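Local coordinates for protein endoglucanase (Acetivibrio cellulolyticus, PDB 5NRM) that serves here as a type I cohesin module that docks dockerin-bearing enzymes onto a cellulosomal scaffoldin, whose full-length chain probably also cleaves cellulose, at residues K45-I56 with D91-K102. Sequence-based numbering, arbitrary orientation.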
# COMPACT_ATOMS: atom_id res chain seq x y z
N LYS A 45 8.04 -13.53 -16.40
CA LYS A 45 8.94 -12.64 -17.12
C LYS A 45 9.79 -11.71 -16.25
O LYS A 45 10.79 -11.22 -16.72
CB LYS A 45 8.15 -11.81 -18.09
CG LYS A 45 7.43 -12.64 -19.14
CD LYS A 45 6.64 -11.73 -20.08
CE LYS A 45 5.63 -12.55 -20.87
NZ LYS A 45 5.43 -11.91 -22.17
N LEU A 46 9.37 -11.49 -15.02
CA LEU A 46 9.98 -10.52 -14.16
C LEU A 46 10.35 -11.18 -12.85
O LEU A 46 9.53 -11.90 -12.23
CB LEU A 46 9.07 -9.34 -13.85
CG LEU A 46 8.49 -8.52 -15.01
CD1 LEU A 46 7.45 -7.56 -14.48
CD2 LEU A 46 9.58 -7.81 -15.85
N GLU A 47 11.51 -10.82 -12.38
CA GLU A 47 12.01 -11.22 -11.04
C GLU A 47 11.99 -9.93 -10.16
O GLU A 47 12.73 -8.99 -10.44
CB GLU A 47 13.40 -11.79 -11.12
CG GLU A 47 14.00 -12.14 -9.76
CD GLU A 47 15.56 -12.28 -9.74
OE1 GLU A 47 16.37 -11.85 -10.64
OE2 GLU A 47 16.03 -12.79 -8.67
N TYR A 48 11.13 -9.90 -9.14
CA TYR A 48 11.12 -8.77 -8.20
C TYR A 48 12.33 -8.72 -7.35
O TYR A 48 12.70 -9.72 -6.74
CB TYR A 48 9.88 -8.83 -7.35
CG TYR A 48 9.75 -7.71 -6.35
CD1 TYR A 48 9.36 -6.45 -6.78
CD2 TYR A 48 9.97 -7.92 -4.98
CE1 TYR A 48 9.17 -5.43 -5.90
CE2 TYR A 48 9.79 -6.87 -4.11
CZ TYR A 48 9.34 -5.66 -4.58
OH TYR A 48 9.13 -4.68 -3.59
N ILE A 49 12.97 -7.56 -7.32
CA ILE A 49 14.18 -7.36 -6.53
C ILE A 49 13.89 -6.51 -5.25
O ILE A 49 14.24 -6.89 -4.11
CB ILE A 49 15.29 -6.73 -7.36
CG1 ILE A 49 15.61 -7.72 -8.52
CG2 ILE A 49 16.52 -6.41 -6.54
CD1 ILE A 49 16.16 -9.06 -8.11
N SER A 50 13.22 -5.39 -5.44
CA SER A 50 12.94 -4.49 -4.31
C SER A 50 11.92 -3.46 -4.74
O SER A 50 11.59 -3.30 -5.94
CB SER A 50 14.25 -3.76 -3.90
OG SER A 50 14.69 -2.87 -4.94
N GLY A 51 11.43 -2.73 -3.76
CA GLY A 51 10.47 -1.68 -3.98
C GLY A 51 10.77 -0.53 -3.08
O GLY A 51 10.99 -0.75 -1.88
N ASP A 52 10.78 0.66 -3.66
CA ASP A 52 11.17 1.88 -2.96
C ASP A 52 10.08 2.89 -2.97
O ASP A 52 9.33 3.05 -3.91
CB ASP A 52 12.44 2.46 -3.62
CG ASP A 52 13.66 1.58 -3.45
OD1 ASP A 52 13.89 1.17 -2.30
OD2 ASP A 52 14.34 1.38 -4.46
N ALA A 53 10.05 3.69 -1.92
CA ALA A 53 9.10 4.81 -1.82
C ALA A 53 9.42 5.80 -2.93
O ALA A 53 10.59 6.02 -3.22
CB ALA A 53 9.23 5.49 -0.49
N GLY A 54 8.40 6.34 -3.54
CA GLY A 54 8.55 7.35 -4.54
C GLY A 54 8.72 8.72 -3.92
O GLY A 54 8.57 8.90 -2.71
N SER A 55 9.05 9.68 -4.77
CA SER A 55 9.45 10.99 -4.30
C SER A 55 8.34 11.75 -3.56
O SER A 55 8.68 12.65 -2.77
CB SER A 55 10.00 11.89 -5.42
OG SER A 55 8.95 12.30 -6.23
N ILE A 56 7.08 11.40 -3.72
CA ILE A 56 6.01 12.12 -3.05
C ILE A 56 5.79 11.63 -1.62
O ILE A 56 4.99 12.24 -0.89
CB ILE A 56 4.68 12.01 -3.84
CG1 ILE A 56 3.99 10.65 -3.67
CG2 ILE A 56 4.94 12.46 -5.31
CD1 ILE A 56 2.72 10.45 -4.49
N ASP A 91 1.23 15.23 -6.34
CA ASP A 91 1.11 14.19 -7.31
C ASP A 91 2.49 13.76 -7.81
O ASP A 91 3.40 14.59 -7.96
CB ASP A 91 0.28 14.67 -8.52
CG ASP A 91 -1.20 14.92 -8.22
OD1 ASP A 91 -1.61 14.48 -7.16
OD2 ASP A 91 -1.91 15.51 -9.15
N GLY A 92 2.59 12.48 -8.17
CA GLY A 92 3.84 11.96 -8.71
C GLY A 92 3.99 10.50 -8.40
O GLY A 92 3.03 9.76 -8.21
N VAL A 93 5.25 10.08 -8.33
CA VAL A 93 5.60 8.71 -8.13
C VAL A 93 5.46 8.41 -6.65
O VAL A 93 6.06 9.03 -5.77
CB VAL A 93 7.06 8.39 -8.65
CG1 VAL A 93 7.36 6.95 -8.39
CG2 VAL A 93 7.17 8.67 -10.11
N PHE A 94 4.66 7.39 -6.41
CA PHE A 94 4.41 6.84 -5.06
C PHE A 94 5.28 5.63 -4.72
O PHE A 94 5.66 5.45 -3.57
CB PHE A 94 2.90 6.43 -4.99
CG PHE A 94 2.49 5.83 -3.65
CD1 PHE A 94 2.28 6.64 -2.53
CD2 PHE A 94 2.24 4.52 -3.54
CE1 PHE A 94 1.85 6.05 -1.35
CE2 PHE A 94 1.86 3.92 -2.35
CZ PHE A 94 1.61 4.69 -1.27
N ALA A 95 5.55 4.76 -5.68
CA ALA A 95 6.47 3.62 -5.48
C ALA A 95 7.24 3.37 -6.74
O ALA A 95 6.69 3.51 -7.84
CB ALA A 95 5.72 2.36 -5.10
N ASN A 96 8.49 2.95 -6.59
CA ASN A 96 9.34 2.44 -7.71
C ASN A 96 9.56 0.96 -7.49
O ASN A 96 10.17 0.60 -6.46
CB ASN A 96 10.66 3.22 -7.73
CG ASN A 96 10.43 4.67 -8.12
OD1 ASN A 96 10.71 5.64 -7.29
ND2 ASN A 96 9.94 4.87 -9.31
N LEU A 97 9.13 0.14 -8.44
CA LEU A 97 9.24 -1.27 -8.33
C LEU A 97 10.45 -1.67 -9.19
O LEU A 97 10.46 -1.42 -10.38
CB LEU A 97 7.95 -1.92 -8.80
CG LEU A 97 6.66 -1.46 -8.11
CD1 LEU A 97 5.50 -2.23 -8.79
CD2 LEU A 97 6.73 -1.65 -6.59
N ASN A 98 11.38 -2.35 -8.57
CA ASN A 98 12.62 -2.78 -9.26
C ASN A 98 12.62 -4.27 -9.58
O ASN A 98 12.50 -5.10 -8.69
CB ASN A 98 13.82 -2.45 -8.38
CG ASN A 98 13.84 -1.01 -7.96
OD1 ASN A 98 13.86 -0.15 -8.83
ND2 ASN A 98 13.93 -0.75 -6.64
N PHE A 99 12.62 -4.59 -10.87
CA PHE A 99 12.68 -5.94 -11.36
C PHE A 99 13.96 -6.19 -12.17
O PHE A 99 14.50 -5.29 -12.78
CB PHE A 99 11.50 -6.14 -12.33
CG PHE A 99 10.14 -5.99 -11.68
CD1 PHE A 99 9.58 -7.02 -10.94
CD2 PHE A 99 9.47 -4.77 -11.79
CE1 PHE A 99 8.28 -6.84 -10.41
CE2 PHE A 99 8.21 -4.60 -11.29
CZ PHE A 99 7.65 -5.63 -10.55
N ASN A 100 14.34 -7.47 -12.29
CA ASN A 100 15.19 -7.95 -13.36
C ASN A 100 14.27 -8.65 -14.38
O ASN A 100 13.41 -9.43 -13.98
CB ASN A 100 16.19 -8.93 -12.81
CG ASN A 100 17.29 -8.29 -12.00
OD1 ASN A 100 17.65 -7.13 -12.19
ND2 ASN A 100 17.79 -9.02 -11.03
N ILE A 101 14.41 -8.33 -15.66
CA ILE A 101 13.69 -8.95 -16.69
C ILE A 101 14.37 -10.25 -17.02
O ILE A 101 15.57 -10.24 -17.42
CB ILE A 101 13.61 -8.05 -17.94
CG1 ILE A 101 13.00 -6.69 -17.60
CG2 ILE A 101 12.74 -8.73 -19.00
CD1 ILE A 101 13.14 -5.64 -18.66
N LYS A 102 13.64 -11.38 -17.00
CA LYS A 102 14.24 -12.65 -17.27
C LYS A 102 14.83 -12.67 -18.70
O LYS A 102 14.18 -12.20 -19.65
CB LYS A 102 13.26 -13.80 -17.03
CG LYS A 102 12.87 -13.82 -15.55
CD LYS A 102 11.96 -15.00 -15.24
CE LYS A 102 11.70 -15.17 -13.75
NZ LYS A 102 10.70 -16.29 -13.52
O HOH W 1 12.70 5.34 -5.38
O HOH W 2 10.30 8.68 -7.29
O HOH W 3 7.32 12.05 -8.52
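An antiparallel strand pair of the cohesin beta-sandwich, interrupted by a classic beta bulge, joins Leu46-Ala53 to Gly92-Ile101. Two residues, Ile49 and Ser50, stand opposite the single Asn98, which defines the bulge: Asn98 O takes Ile49 N at 2.9 Å and, weakly, Ser50 N at 3.3 Å. The register slips by one residue here, yet pairing is regular on both sides of it: Glu47–Asn100 before and Asp52–Asn96 after are each closed by two backbone bonds.

On the face carrying Leu46, Tyr48, Phe99 and Ile101, Leu46 and Tyr48 both meet the Phe99 ring from across the pair. Leu46 CD1 stands 4.1 Å from the Phe99 centroid and 6° off the normal, a CH-pi contact over the face. The Tyr48 ring presents its edge to Phe99 in an offset edge-to-face pair, planes at 66°; with Tyr48 CG anti to the Tyr48 backbone N (chi1 -179°), the ring lies where Tyr48 CD1 meets Phe99 CE1. Tyr41 of strand 34-41 meets the Phe99 ring as well, and Val138 touches Leu46 and Ile101, tying the pair to the sandwich interior.

The other face is polar. Glu47 OE1 receives Asn100 ND2 at 3.2 Å, the donor coming from above the carboxylate plane, while Ile49 CD1 packs against that same nitrogen. Asn98 spends both amide hydrogens across the strands, on Ser50 OG and Asp52 OD2, which fixes the rotation of its amide.

Past Ala53 the pairing thins out: Gly54 N reaches Phe94 O from well above the carbonyl plane, and Ile56 N bonds to Val93 O at 3.3 Å, with Ile56 CG2 lying 3.6 Å from Gly92 CA. Two waters bridge this end through Asn96 OD1, one donating also to Ala53 O, the other accepting from Ser55 N at 3.0 Å.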